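Local coordinates for hypothetical protein Atu3615 (Agrobacterium tumefaciens str. C58, PDB 1ZNP), which is of unknown function but belongs to the cupin superfamily (DUF985), whose members share a small beta-barrel fold, at residues A[52-66]-A[99-112]. Numbering follows the deposited sequence.
Sequences RSHWHRVTDAVEVWH and PQVIVPANCWQSAE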
ATOM      1  N   ARG A  52      12.714 -10.828  10.940  1.00 41.11           N
ATOM      2  CA  ARG A  52      11.917 -10.354   9.807  1.00 40.51           C
ATOM      3  C   ARG A  52      12.133 -11.157   8.518  1.00 38.11           C
ATOM      4  O   ARG A  52      12.850 -12.160   8.505  1.00 37.16           O
ATOM      5  CB  ARG A  52      12.229  -8.875   9.546  1.00 41.55           C
ATOM      6  CG  ARG A  52      13.661  -8.603   9.132  1.00 42.68           C
ATOM      7  CD  ARG A  52      14.073  -7.187   9.495  1.00 46.68           C
ATOM      8  NE  ARG A  52      15.484  -6.915   9.206  1.00 51.18           N
ATOM      9  CZ  ARG A  52      15.979  -6.684   7.990  1.00 52.87           C
ATOM     10  NH1 ARG A  52      17.279  -6.451   7.831  1.00 51.90           N
ATOM     11  NH2 ARG A  52      15.176  -6.671   6.932  1.00 53.67           N
ATOM     12  N   SER A  53      11.490 -10.708   7.442  1.00 35.16           N
ATOM     13  CA  SER A  53      11.604 -11.340   6.131  1.00 33.16           C
ATOM     14  C   SER A  53      12.473 -10.436   5.261  1.00 32.09           C
ATOM     15  O   SER A  53      12.071  -9.331   4.927  1.00 33.60           O
ATOM     16  CB  SER A  53      10.221 -11.495   5.505  1.00 34.37           C
ATOM     17  OG  SER A  53      10.297 -12.068   4.213  1.00 33.85           O
ATOM     18  N   HIS A  54      13.663 -10.906   4.902  1.00 29.71           N
ATOM     19  CA  HIS A  54      14.589 -10.112   4.100  1.00 28.28           C
ATOM     20  C   HIS A  54      14.141  -9.923   2.656  1.00 25.70           C
ATOM     21  O   HIS A  54      13.290 -10.662   2.166  1.00 24.67           O
ATOM     22  CB  HIS A  54      15.983 -10.744   4.143  1.00 30.25           C
ATOM     23  CG  HIS A  54      16.623 -10.697   5.497  1.00 33.88           C
ATOM     24  ND1 HIS A  54      16.042 -11.254   6.616  1.00 34.83           N
ATOM     25  CD2 HIS A  54      17.784 -10.136   5.917  1.00 34.60           C
ATOM     26  CE1 HIS A  54      16.813 -11.036   7.666  1.00 34.64           C
ATOM     27  NE2 HIS A  54      17.877 -10.360   7.269  1.00 34.72           N
ATOM     28  N   TRP A  55      14.715  -8.919   1.992  1.00 24.33           N
ATOM     29  CA  TRP A  55      14.399  -8.597   0.601  1.00 23.70           C
ATOM     30  C   TRP A  55      14.663  -9.763  -0.345  1.00 23.61           C
ATOM     31  O   TRP A  55      15.757 -10.333  -0.357  1.00 24.78           O
ATOM     32  CB  TRP A  55      15.213  -7.396   0.112  1.00 20.86           C
ATOM     33  CG  TRP A  55      14.786  -6.054   0.636  1.00 22.39           C
ATOM     34  CD1 TRP A  55      15.468  -5.276   1.519  1.00 23.03           C
ATOM     35  CD2 TRP A  55      13.624  -5.294   0.247  1.00 23.06           C
ATOM     36  NE1 TRP A  55      14.817  -4.075   1.703  1.00 25.52           N
ATOM     37  CE2 TRP A  55      13.683  -4.058   0.938  1.00 21.91           C
ATOM     38  CE3 TRP A  55      12.544  -5.534  -0.616  1.00 22.96           C
ATOM     39  CZ2 TRP A  55      12.708  -3.068   0.793  1.00 20.80           C
ATOM     40  CZ3 TRP A  55      11.566  -4.541  -0.762  1.00 21.72           C
ATOM     41  CH2 TRP A  55      11.660  -3.323  -0.057  1.00 21.69           C
ATOM     42  N   HIS A  56      13.663 -10.094  -1.155  1.00 21.79           N
ATOM     43  CA  HIS A  56      13.776 -11.190  -2.107  1.00 22.55           C
ATOM     44  C   HIS A  56      12.670 -11.043  -3.136  1.00 22.14           C
ATOM     45  O   HIS A  56      11.792 -10.184  -3.003  1.00 19.95           O
ATOM     46  CB  HIS A  56      13.588 -12.527  -1.396  1.00 21.89           C
ATOM     47  CG  HIS A  56      12.230 -12.684  -0.786  1.00 24.10           C
ATOM     48  ND1 HIS A  56      11.837 -11.998   0.343  1.00 23.58           N
ATOM     49  CD2 HIS A  56      11.149 -13.396  -1.189  1.00 24.28           C
ATOM     50  CE1 HIS A  56      10.574 -12.278   0.610  1.00 24.01           C
ATOM     51  NE2 HIS A  56      10.133 -13.123  -0.306  1.00 24.93           N
ATOM     52  N   ARG A  57      12.709 -11.893  -4.155  1.00 21.48           N
ATOM     53  CA  ARG A  57      11.680 -11.868  -5.176  1.00 21.73           C
ATOM     54  C   ARG A  57      11.493 -13.238  -5.824  1.00 21.57           C
ATOM     55  O   ARG A  57      12.417 -14.061  -5.857  1.00 19.73           O
ATOM     56  CB  ARG A  57      11.999 -10.810  -6.250  1.00 23.09           C
ATOM     57  CG  ARG A  57      13.183 -11.137  -7.128  1.00 27.19           C
ATOM     58  CD  ARG A  57      13.630  -9.938  -7.963  1.00 29.23           C
ATOM     59  NE  ARG A  57      15.024 -10.109  -8.377  1.00 35.25           N
ATOM     60  CZ  ARG A  57      15.442 -10.917  -9.353  1.00 34.15           C
ATOM     61  NH1 ARG A  57      14.588 -11.641 -10.062  1.00 35.97           N
ATOM     62  NH2 ARG A  57      16.734 -11.030  -9.596  1.00 35.43           N
ATOM     63  N   VAL A  58      10.268 -13.475  -6.293  1.00 19.73           N
ATOM     64  CA  VAL A  58       9.905 -14.694  -6.983  1.00 20.16           C
ATOM     65  C   VAL A  58       9.872 -14.200  -8.424  1.00 23.04           C
ATOM     66  O   VAL A  58       8.980 -13.445  -8.813  1.00 24.09           O
ATOM     67  CB  VAL A  58       8.528 -15.189  -6.523  1.00 19.69           C
ATOM     68  CG1 VAL A  58       8.192 -16.492  -7.200  1.00 15.42           C
ATOM     69  CG2 VAL A  58       8.522 -15.356  -5.001  1.00 18.64           C
ATOM     70  N   THR A  59      10.867 -14.621  -9.201  1.00 23.83           N
ATOM     71  CA  THR A  59      11.038 -14.169 -10.579  1.00 25.15           C
ATOM     72  C   THR A  59       9.939 -14.365 -11.599  1.00 26.17           C
ATOM     73  O   THR A  59       9.717 -13.490 -12.433  1.00 29.08           O
ATOM     74  CB  THR A  59      12.326 -14.765 -11.213  1.00 25.74           C
ATOM     75  OG1 THR A  59      12.173 -16.181 -11.376  1.00 26.85           O
ATOM     76  CG2 THR A  59      13.544 -14.483 -10.338  1.00 22.77           C
ATOM     77  N   ASP A  60       9.234 -15.486 -11.542  1.00 25.60           N
ATOM     78  CA  ASP A  60       8.223 -15.770 -12.554  1.00 23.86           C
ATOM     79  C   ASP A  60       6.835 -16.130 -12.064  1.00 23.18           C
ATOM     80  O   ASP A  60       6.100 -16.861 -12.732  1.00 22.72           O
ATOM     81  CB  ASP A  60       8.741 -16.895 -13.431  1.00 23.93           C
ATOM     82  CG  ASP A  60       9.300 -18.056 -12.610  1.00 24.49           C
ATOM     83  OD1 ASP A  60      10.273 -18.684 -13.065  1.00 24.89           O
ATOM     84  OD2 ASP A  60       8.764 -18.344 -11.518  1.00 21.89           O
ATOM     85  N   ALA A  61       6.465 -15.621 -10.901  1.00 22.04           N
ATOM     86  CA  ALA A  61       5.152 -15.929 -10.375  1.00 18.75           C
ATOM     87  C   ALA A  61       4.716 -14.869  -9.395  1.00 17.79           C
ATOM     88  O   ALA A  61       5.547 -14.252  -8.726  1.00 15.11           O
ATOM     89  CB  ALA A  61       5.169 -17.285  -9.699  1.00 15.99           C
ATOM     90  N   VAL A  62       3.402 -14.671  -9.348  1.00 16.05           N
ATOM     91  CA  VAL A  62       2.742 -13.733  -8.467  1.00 15.98           C
ATOM     92  C   VAL A  62       2.520 -14.402  -7.103  1.00 17.41           C
ATOM     93  O   VAL A  62       2.049 -15.543  -7.016  1.00 14.64           O
ATOM     94  CB  VAL A  62       1.359 -13.350  -9.030  1.00 15.73           C
ATOM     95  CG1 VAL A  62       0.571 -12.542  -8.004  1.00 13.73           C
ATOM     96  CG2 VAL A  62       1.523 -12.575 -10.321  1.00 17.95           C
ATOM     97  N   GLU A  63       2.843 -13.688  -6.040  1.00 17.25           N
ATOM     98  CA  GLU A  63       2.648 -14.220  -4.714  1.00 19.69           C
ATOM     99  C   GLU A  63       1.614 -13.383  -3.970  1.00 20.31           C
ATOM    100  O   GLU A  63       1.675 -12.158  -3.974  1.00 21.43           O
ATOM    101  CB  GLU A  63       3.972 -14.227  -3.955  1.00 23.05           C
ATOM    102  CG  GLU A  63       3.840 -14.696  -2.515  1.00 29.36           C
ATOM    103  CD  GLU A  63       5.151 -15.192  -1.944  1.00 31.19           C
ATOM    104  OE1 GLU A  63       6.187 -14.544  -2.199  1.00 33.58           O
ATOM    105  OE2 GLU A  63       5.135 -16.223  -1.234  1.00 32.83           O
ATOM    106  N   VAL A  64       0.643 -14.042  -3.353  1.00 19.89           N
ATOM    107  CA  VAL A  64      -0.365 -13.324  -2.606  1.00 18.51           C
ATOM    108  C   VAL A  64      -0.238 -13.652  -1.120  1.00 19.03           C
ATOM    109  O   VAL A  64      -0.201 -14.827  -0.727  1.00 18.75           O
ATOM    110  CB  VAL A  64      -1.777 -13.698  -3.070  1.00 19.88           C
ATOM    111  CG1 VAL A  64      -2.810 -12.955  -2.227  1.00 15.46           C
ATOM    112  CG2 VAL A  64      -1.930 -13.390  -4.558  1.00 17.93           C
ATOM    113  N   TRP A  65      -0.172 -12.604  -0.304  1.00 17.99           N
ATOM    114  CA  TRP A  65      -0.059 -12.761   1.141  1.00 18.75           C
ATOM    115  C   TRP A  65      -1.434 -12.738   1.802  1.00 17.23           C
ATOM    116  O   TRP A  65      -2.313 -11.977   1.400  1.00 18.82           O
ATOM    117  CB  TRP A  65       0.823 -11.651   1.728  1.00 17.82           C
ATOM    118  CG  TRP A  65       2.299 -11.820   1.467  1.00 20.14           C
ATOM    119  CD1 TRP A  65       2.920 -11.884   0.252  1.00 20.76           C
ATOM    120  CD2 TRP A  65       3.339 -11.894   2.452  1.00 21.03           C
ATOM    121  NE1 TRP A  65       4.281 -11.989   0.420  1.00 21.44           N
ATOM    122  CE2 TRP A  65       4.566 -11.998   1.760  1.00 20.55           C
ATOM    123  CE3 TRP A  65       3.353 -11.879   3.856  1.00 21.05           C
ATOM    124  CZ2 TRP A  65       5.792 -12.087   2.419  1.00 20.66           C
ATOM    125  CZ3 TRP A  65       4.573 -11.969   4.513  1.00 21.06           C
ATOM    126  CH2 TRP A  65       5.777 -12.071   3.791  1.00 21.33           C
ATOM    127  N   HIS A  66      -1.617 -13.589   2.810  1.00 17.97           N
ATOM    128  CA  HIS A  66      -2.890 -13.678   3.524  1.00 17.08           C
ATOM    129  C   HIS A  66      -2.644 -13.643   5.031  1.00 17.72           C
ATOM    130  O   HIS A  66      -1.846 -14.434   5.554  1.00 17.84           O
ATOM    131  CB  HIS A  66      -3.621 -14.984   3.169  1.00 17.12           C
ATOM    132  CG  HIS A  66      -3.742 -15.235   1.696  1.00 17.93           C
ATOM    133  ND1 HIS A  66      -2.701 -15.729   0.935  1.00 19.74           N
ATOM    134  CD2 HIS A  66      -4.780 -15.067   0.844  1.00 16.13           C
ATOM    135  CE1 HIS A  66      -3.095 -15.858  -0.318  1.00 18.27           C
ATOM    136  NE2 HIS A  66      -4.352 -15.465  -0.399  1.00 19.61           N
ATOM    137  N   PRO A  99      -6.151  -7.729   4.720  1.00 15.44           N
ATOM    138  CA  PRO A  99      -5.632  -9.060   5.040  1.00 15.26           C
ATOM    139  C   PRO A  99      -5.145  -9.816   3.813  1.00 15.70           C
ATOM    140  O   PRO A  99      -4.737 -10.964   3.902  1.00 15.41           O
ATOM    141  CB  PRO A  99      -6.822  -9.742   5.710  1.00 16.21           C
ATOM    142  CG  PRO A  99      -7.994  -9.182   4.924  1.00 17.56           C
ATOM    143  CD  PRO A  99      -7.626  -7.702   4.760  1.00 15.43           C
ATOM    144  N   GLN A 100      -5.194  -9.164   2.665  1.00 17.68           N
ATOM    145  CA  GLN A 100      -4.753  -9.796   1.428  1.00 18.54           C
ATOM    146  C   GLN A 100      -4.031  -8.755   0.604  1.00 17.37           C
ATOM    147  O   GLN A 100      -4.540  -7.658   0.423  1.00 17.43           O
ATOM    148  CB  GLN A 100      -5.952 -10.325   0.643  1.00 16.85           C
ATOM    149  CG  GLN A 100      -5.581 -11.236  -0.497  1.00 17.31           C
ATOM    150  CD  GLN A 100      -6.775 -11.595  -1.344  1.00 19.75           C
ATOM    151  OE1 GLN A 100      -7.063 -10.935  -2.346  1.00 20.92           O
ATOM    152  NE2 GLN A 100      -7.493 -12.633  -0.939  1.00 18.71           N
ATOM    153  N   VAL A 101      -2.834  -9.090   0.139  1.00 19.23           N
ATOM    154  CA  VAL A 101      -2.052  -8.176  -0.691  1.00 20.04           C
ATOM    155  C   VAL A 101      -1.309  -8.967  -1.774  1.00 20.25           C
ATOM    156  O   VAL A 101      -0.706 -10.019  -1.510  1.00 17.01           O
ATOM    157  CB  VAL A 101      -1.065  -7.336   0.153  1.00 17.96           C
ATOM    158  CG1 VAL A 101      -0.395  -8.206   1.171  1.00 23.83           C
ATOM    159  CG2 VAL A 101      -0.022  -6.704  -0.737  1.00 18.87           C
ATOM    160  N   ILE A 102      -1.376  -8.434  -2.991  1.00 18.92           N
ATOM    161  CA  ILE A 102      -0.795  -9.053  -4.165  1.00 19.20           C
ATOM    162  C   ILE A 102       0.570  -8.559  -4.583  1.00 21.23           C
ATOM    163  O   ILE A 102       0.690  -7.475  -5.137  1.00 23.50           O
ATOM    164  CB  ILE A 102      -1.707  -8.870  -5.389  1.00 18.39           C
ATOM    165  CG1 ILE A 102      -3.050  -9.546  -5.143  1.00 18.74           C
ATOM    166  CG2 ILE A 102      -1.043  -9.427  -6.624  1.00 17.60           C
ATOM    167  CD1 ILE A 102      -3.909  -8.777  -4.191  1.00 25.43           C
ATOM    168  N   VAL A 103       1.600  -9.365  -4.353  1.00 21.33           N
ATOM    169  CA  VAL A 103       2.923  -8.970  -4.775  1.00 21.90           C
ATOM    170  C   VAL A 103       3.056  -9.447  -6.219  1.00 22.16           C
ATOM    171  O   VAL A 103       3.062 -10.650  -6.489  1.00 24.08           O
ATOM    172  CB  VAL A 103       4.026  -9.630  -3.919  1.00 22.79           C
ATOM    173  CG1 VAL A 103       5.397  -9.094  -4.342  1.00 20.29           C
ATOM    174  CG2 VAL A 103       3.767  -9.368  -2.437  1.00 19.63           C
ATOM    175  N   PRO A 104       3.132  -8.512  -7.173  1.00 20.47           N
ATOM    176  CA  PRO A 104       3.263  -8.910  -8.572  1.00 20.21           C
ATOM    177  C   PRO A 104       4.561  -9.690  -8.808  1.00 19.78           C
ATOM    178  O   PRO A 104       5.469  -9.663  -7.979  1.00 18.11           O
ATOM    179  CB  PRO A 104       3.204  -7.574  -9.319  1.00 18.92           C
ATOM    180  CG  PRO A 104       3.750  -6.613  -8.340  1.00 21.63           C
ATOM    181  CD  PRO A 104       3.125  -7.046  -7.041  1.00 21.50           C
ATOM    182  N   ALA A 105       4.631 -10.387  -9.936  1.00 19.70           N
ATOM    183  CA  ALA A 105       5.789 -11.201 -10.288  1.00 19.72           C
ATOM    184  C   ALA A 105       7.088 -10.422 -10.479  1.00 21.06           C
ATOM    185  O   ALA A 105       7.098  -9.313 -11.011  1.00 20.66           O
ATOM    186  CB  ALA A 105       5.486 -12.019 -11.535  1.00 18.41           C
ATOM    187  N   ASN A 106       8.178 -11.035 -10.031  1.00 21.46           N
ATOM    188  CA  ASN A 106       9.514 -10.469 -10.108  1.00 23.47           C
ATOM    189  C   ASN A 106       9.664  -9.140  -9.382  1.00 24.11           C
ATOM    190  O   ASN A 106      10.601  -8.395  -9.645  1.00 24.88           O
ATOM    191  CB  ASN A 106       9.946 -10.289 -11.561  1.00 23.12           C
ATOM    192  CG  ASN A 106      11.448 -10.106 -11.696  1.00 23.81           C
ATOM    193  OD1 ASN A 106      11.925  -9.443 -12.613  1.00 25.82           O
ATOM    194  ND2 ASN A 106      12.201 -10.705 -10.785  1.00 24.34           N
ATOM    195  N   CYS A 107       8.748  -8.840  -8.466  1.00 24.40           N
ATOM    196  CA  CYS A 107       8.834  -7.599  -7.704  1.00 22.90           C
ATOM    197  C   CYS A 107       9.520  -7.852  -6.364  1.00 23.08           C
ATOM    198  O   CYS A 107       9.199  -8.813  -5.671  1.00 22.76           O
ATOM    199  CB  CYS A 107       7.435  -7.046  -7.452  1.00 24.64           C
ATOM    200  SG  CYS A 107       7.396  -5.691  -6.259  1.00 27.54           S
ATOM    201  N   TRP A 108      10.463  -6.995  -5.996  1.00 23.84           N
ATOM    202  CA  TRP A 108      11.156  -7.154  -4.727  1.00 23.24           C
ATOM    203  C   TRP A 108      10.175  -7.051  -3.557  1.00 21.80           C
ATOM    204  O   TRP A 108       9.240  -6.241  -3.590  1.00 19.01           O
ATOM    205  CB  TRP A 108      12.250  -6.090  -4.570  1.00 25.70           C
ATOM    206  CG  TRP A 108      13.469  -6.313  -5.429  1.00 28.14           C
ATOM    207  CD1 TRP A 108      13.808  -5.638  -6.566  1.00 29.02           C
ATOM    208  CD2 TRP A 108      14.493  -7.287  -5.220  1.00 29.27           C
ATOM    209  NE1 TRP A 108      14.982  -6.131  -7.077  1.00 29.89           N
ATOM    210  CE2 TRP A 108      15.423  -7.145  -6.270  1.00 30.71           C
ATOM    211  CE3 TRP A 108      14.717  -8.269  -4.245  1.00 31.79           C
ATOM    212  CZ2 TRP A 108      16.564  -7.949  -6.376  1.00 32.51           C
ATOM    213  CZ3 TRP A 108      15.852  -9.069  -4.348  1.00 33.77           C
ATOM    214  CH2 TRP A 108      16.762  -8.901  -5.408  1.00 34.75           C
ATOM    215  N   GLN A 109      10.398  -7.859  -2.522  1.00 21.14           N
ATOM    216  CA  GLN A 109       9.526  -7.853  -1.357  1.00 22.14           C
ATOM    217  C   GLN A 109      10.217  -8.194  -0.041  1.00 21.99           C
ATOM    218  O   GLN A 109      11.126  -9.015   0.004  1.00 23.54           O
ATOM    219  CB  GLN A 109       8.365  -8.823  -1.577  1.00 22.90           C
ATOM    220  CG  GLN A 109       8.792 -10.262  -1.768  1.00 27.41           C
ATOM    221  CD  GLN A 109       7.613 -11.208  -1.870  1.00 30.11           C
ATOM    222  OE1 GLN A 109       6.757 -11.252  -0.981  1.00 31.87           O
ATOM    223  NE2 GLN A 109       7.563 -11.979  -2.953  1.00 31.01           N
ATOM    224  N   SER A 110       9.777  -7.540   1.033  1.00 21.53           N
ATOM    225  CA  SER A 110      10.320  -7.778   2.370  1.00 19.84           C
ATOM    226  C   SER A 110       9.214  -7.447   3.356  1.00 19.92           C
ATOM    227  O   SER A 110       8.303  -6.691   3.036  1.00 20.05           O
ATOM    228  CB  SER A 110      11.545  -6.900   2.642  1.00 19.86           C
ATOM    229  OG  SER A 110      11.227  -5.530   2.563  1.00 19.63           O
ATOM    230  N   ALA A 111       9.283  -8.020   4.550  1.00 16.91           N
ATOM    231  CA  ALA A 111       8.252  -7.771   5.530  1.00 18.50           C
ATOM    232  C   ALA A 111       8.755  -7.927   6.957  1.00 19.92           C
ATOM    233  O   ALA A 111       9.843  -8.435   7.200  1.00 22.44           O
ATOM    234  CB  ALA A 111       7.081  -8.713   5.281  1.00 14.36           C
ATOM    235  N   GLU A 112       7.951  -7.464   7.902  1.00 21.76           N
ATOM    236  CA  GLU A 112       8.285  -7.565   9.310  1.00 26.08           C
ATOM    237  C   GLU A 112       6.988  -7.529  10.108  1.00 26.17           C
ATOM    238  O   GLU A 112       6.015  -6.889   9.705  1.00 28.57           O
ATOM    239  CB  GLU A 112       9.206  -6.413   9.735  1.00 26.52           C
ATOM    240  CG  GLU A 112       8.617  -5.045   9.493  1.00 33.32           C
ATOM    241  CD  GLU A 112       9.250  -4.296   8.314  1.00 37.57           C
ATOM    242  OE1 GLU A 112       8.886  -3.107   8.125  1.00 39.50           O
ATOM    243  OE2 GLU A 112      10.098  -4.877   7.589  1.00 33.51           O
TER
HETATM  244  O   HOH W   1       8.417 -11.542  -5.684  1.00 19.96           O
HETATM  245  O   HOH W   2       5.997 -12.053  -6.732  1.00 19.27           O
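Gln109 reaches across to the strand at 63-66 and spends both ends of its amide there. Its OE1 accepts the indole N-H of Trp65 (Trp65 NE1 to Gln109 OE1 2.9 Å), with NE1 in the plane of the Gln109 carbonyl and OE1 slightly off the indole plane. Gln109 NE2 donates to Glu63 OE1 at 3.0 Å, meeting the oxygen nearly along its C-O axis. Carboxylate and amide planes stand 85° apart. A water bound to Gln109 NE2 also joins Val58 N to Cys107 O. Gln109 CG, set between its backbone N and carbonyl carbon (chi1 61°), makes a CH-pi contact over one face of the His56 imidazole, offset toward the rim near NE2; His56 ND1 donates to His54 O, holding that ring, which Phe133 also meets. Beyond, the Trp65 indole reaches Ala111 CB with CH2 and Val103 CG2 with CD1. Ser110 OG sits over the middle of the Trp55 ring, and Arg57 CD lies over the face of Trp108, 3.8 Å from the centroid of its six-membered ring (CH-pi); Trp140 packs edge-to-face with Trp55 and also meets Trp108. Backbone ladders frame these groups: 63-66 runs antiparallel to 100-103, and Ser53 with Ala111 and His56 with Gln109 are likewise antiparallel hydrogen-bonded pairs, a one-residue bulge between them. Strands 63-66 and 108-112, axes 11.1 Å apart, are thus joined by side chains, consistent with a cupin barrel, and bonds on both polar atoms fix the buried Gln109 amide's rotation.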